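Cytochrome p450EpoK (Sorangium cellulosum, PDB 1PKF) belongs to the cytochrome P450 family of haem-containing proteins and holds its haem, with epothilone D bound beside it, in a largely helical fold. Local coordinates at residues Glu65-Ser70 / Arg307-Asp312. Residues are numbered along the deposited sequence; the frame is centred on the assembly and turned at random.
With HEM (protoporphyrin IX containing Fe), chain B.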
# COMPACT_ATOMS: atom_id res chain seq x y z
N GLU A 65 5.11 -22.05 3.17
CA GLU A 65 5.98 -22.05 1.99
C GLU A 65 5.46 -22.91 0.84
O GLU A 65 6.03 -22.90 -0.25
CB GLU A 65 7.42 -22.46 2.34
CG GLU A 65 8.28 -21.34 2.90
CD GLU A 65 8.44 -21.43 4.42
OE1 GLU A 65 9.50 -21.00 4.95
OE2 GLU A 65 7.50 -21.92 5.08
N ARG A 66 4.39 -23.66 1.06
CA ARG A 66 3.66 -24.29 -0.05
C ARG A 66 3.01 -23.25 -1.00
O ARG A 66 2.50 -23.62 -2.06
CB ARG A 66 2.56 -25.20 0.48
CG ARG A 66 3.02 -26.49 1.17
CD ARG A 66 1.88 -27.24 1.83
NE ARG A 66 1.27 -26.49 2.94
CZ ARG A 66 0.06 -26.75 3.45
NH1 ARG A 66 -0.69 -27.74 2.96
NH2 ARG A 66 -0.42 -26.04 4.46
N PHE A 67 3.02 -21.97 -0.61
CA PHE A 67 2.36 -20.90 -1.37
C PHE A 67 3.40 -19.87 -1.79
O PHE A 67 4.06 -19.28 -0.93
CB PHE A 67 1.32 -20.20 -0.51
CG PHE A 67 0.08 -21.02 -0.25
CD1 PHE A 67 -0.06 -21.73 0.93
CD2 PHE A 67 -0.94 -21.06 -1.18
CE1 PHE A 67 -1.21 -22.49 1.18
CE2 PHE A 67 -2.09 -21.79 -0.93
CZ PHE A 67 -2.22 -22.51 0.25
N ALA A 68 3.55 -19.65 -3.09
CA ALA A 68 4.55 -18.72 -3.55
C ALA A 68 3.98 -17.34 -3.82
O ALA A 68 2.77 -17.15 -3.99
CB ALA A 68 5.22 -19.25 -4.81
N VAL A 69 4.90 -16.38 -3.86
CA VAL A 69 4.62 -14.99 -4.22
C VAL A 69 4.84 -14.78 -5.71
O VAL A 69 4.10 -14.04 -6.36
CB VAL A 69 5.54 -14.06 -3.43
CG1 VAL A 69 5.33 -12.62 -3.86
CG2 VAL A 69 5.25 -14.20 -1.94
N SER A 70 5.86 -15.43 -6.27
CA SER A 70 6.25 -15.18 -7.64
C SER A 70 5.09 -15.48 -8.56
O SER A 70 4.51 -16.57 -8.52
CB SER A 70 7.48 -16.00 -8.04
OG SER A 70 7.62 -15.98 -9.45
N ARG A 307 -1.30 -15.18 -3.33
CA ARG A 307 -0.30 -16.22 -3.32
C ARG A 307 -0.72 -17.25 -4.36
O ARG A 307 -1.87 -17.23 -4.84
CB ARG A 307 -0.20 -16.86 -1.93
CG ARG A 307 0.29 -15.91 -0.84
CD ARG A 307 1.74 -15.56 -1.02
NE ARG A 307 2.37 -14.82 0.08
CZ ARG A 307 2.32 -13.50 0.21
NH1 ARG A 307 1.60 -12.76 -0.63
NH2 ARG A 307 2.95 -12.91 1.23
N PHE A 308 0.22 -18.14 -4.70
CA PHE A 308 0.03 -19.15 -5.72
C PHE A 308 0.46 -20.53 -5.20
O PHE A 308 1.61 -20.70 -4.82
CB PHE A 308 0.86 -18.78 -6.94
CG PHE A 308 0.54 -17.42 -7.48
CD1 PHE A 308 1.30 -16.31 -7.11
CD2 PHE A 308 -0.56 -17.23 -8.30
CE1 PHE A 308 0.98 -15.04 -7.59
CE2 PHE A 308 -0.88 -15.96 -8.79
CZ PHE A 308 -0.10 -14.88 -8.42
N ALA A 309 -0.45 -21.51 -5.20
CA ALA A 309 -0.13 -22.88 -4.76
C ALA A 309 1.03 -23.48 -5.53
O ALA A 309 0.93 -23.64 -6.73
CB ALA A 309 -1.36 -23.78 -4.90
N ARG A 310 2.12 -23.83 -4.86
CA ARG A 310 3.24 -24.50 -5.51
C ARG A 310 2.97 -25.98 -5.88
O ARG A 310 3.74 -26.59 -6.64
CB ARG A 310 4.47 -24.46 -4.60
CG ARG A 310 4.91 -23.07 -4.20
CD ARG A 310 6.27 -23.05 -3.49
NE ARG A 310 7.29 -22.43 -4.33
CZ ARG A 310 8.52 -22.90 -4.49
NH1 ARG A 310 8.92 -24.02 -3.87
NH2 ARG A 310 9.37 -22.26 -5.28
N GLN A 311 1.89 -26.54 -5.33
CA GLN A 311 1.56 -27.96 -5.46
C GLN A 311 0.09 -28.20 -5.10
O GLN A 311 -0.48 -27.47 -4.28
CB GLN A 311 2.43 -28.79 -4.50
CG GLN A 311 1.97 -28.67 -3.04
CD GLN A 311 2.96 -29.23 -2.04
OE1 GLN A 311 4.07 -28.70 -1.87
NE2 GLN A 311 2.56 -30.30 -1.35
N ASP A 312 -0.53 -29.22 -5.68
CA ASP A 312 -1.86 -29.63 -5.26
C ASP A 312 -1.90 -29.72 -3.74
O ASP A 312 -0.90 -30.10 -3.12
CB ASP A 312 -2.23 -30.99 -5.87
CG ASP A 312 -2.52 -30.91 -7.36
OD1 ASP A 312 -2.95 -31.94 -7.93
OD2 ASP A 312 -2.36 -29.88 -8.06
CHA HEM B . 4.91 -5.15 0.68
CHB HEM B . 1.26 -3.01 2.79
CHC HEM B . 3.34 1.36 2.43
CHD HEM B . 6.83 -0.72 0.02
C1A HEM B . 3.78 -4.94 1.39
C2A HEM B . 2.86 -5.98 1.81
C3A HEM B . 1.83 -5.38 2.38
C4A HEM B . 2.08 -3.96 2.33
CMA HEM B . 0.64 -6.12 2.98
CAA HEM B . 3.05 -7.49 1.62
CBA HEM B . 2.20 -7.95 0.42
CGA HEM B . 2.32 -9.45 0.27
O1A HEM B . 1.83 -10.01 -0.75
O2A HEM B . 2.93 -10.12 1.16
C1B HEM B . 1.56 -1.68 2.79
C2B HEM B . 0.65 -0.69 3.34
C3B HEM B . 1.26 0.47 3.26
C4B HEM B . 2.51 0.29 2.62
CMB HEM B . -0.77 -0.90 3.97
CAB HEM B . 0.73 1.84 3.63
CBB HEM B . 0.13 2.08 4.77
C1C HEM B . 4.51 1.24 1.81
C2C HEM B . 5.52 2.25 1.58
C3C HEM B . 6.49 1.65 0.90
C4C HEM B . 6.15 0.24 0.72
CMC HEM B . 5.48 3.72 2.00
CAC HEM B . 7.73 2.39 0.44
CBC HEM B . 8.77 1.69 0.12
C1D HEM B . 6.54 -2.05 -0.08
C2D HEM B . 7.35 -2.95 -0.87
C3D HEM B . 6.78 -4.31 -0.66
C4D HEM B . 5.66 -4.11 0.22
CMD HEM B . 8.60 -2.67 -1.72
CAD HEM B . 7.28 -5.62 -1.24
CBD HEM B . 8.01 -6.31 -0.09
CGD HEM B . 8.48 -7.67 -0.50
O1D HEM B . 7.84 -8.32 -1.35
O2D HEM B . 9.51 -8.14 0.01
NA HEM B . 3.26 -3.73 1.71
NB HEM B . 2.74 -1.07 2.32
NC HEM B . 4.93 0.06 1.29
ND HEM B . 5.52 -2.75 0.58
FE HEM B . 4.17 -1.83 1.71
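A68 and F308 exchange backbone hydrogen bonds as a hydrogen-bonded antiparallel pair, joining the short edge strand 67-68 to strand 304-309 in the mixed beta sheet of the cytochrome P450 fold. A68 N reaches F308 O at 2.8 Å, while F308 N gives its hydrogen to A68 O. One residue further, the register continues as the non-hydrogen-bonded pair F67 and A309, where F67 CA makes a weak CA-H...O contact with F308 O.

The tightly packed part centres on the buried F67, R307 and F308; of these, R307 alone, with V69 beside it, leads to the haem. F67 sets its CB 3.9 Å from R307 CB, and its side chain packs against V61 of helix 55-63 and V326 of strand 325-329, the neighbour of 304-309 on its other side, a place suited to a large apolar group. R307 is long enough to run from the strand to the cofactor: bent at chi2 (-70°), it ends in a two-pronged grip on one HEM propionate, NH1 to O1A and NH2 to O2A, both 2.8 Å. V69 lies alongside this arm, and its CG2 sits over one face of the guanidinium, 3.6 Å from R307 NE. A branched apolar residue can thus cover the flat face while the N-H edge serves the carboxylate. The F308 ring turns its edge to V69 O and meets W74 obliquely.

At the other end, where the strands part, the side chains are polar and mostly turned to solvent. The small A68 CB lies at the edge of the R310 guanidinium, near its plane, 3.8 Å from NE, and R310 CD passes 3.3 Å from E65 O. R66 directs its guanidinium to D64, while its CG touches Q311 OE1 at 3.9 Å. The last backbone bond between the two segments runs from R310 N to R66 O, at 2.8 Å.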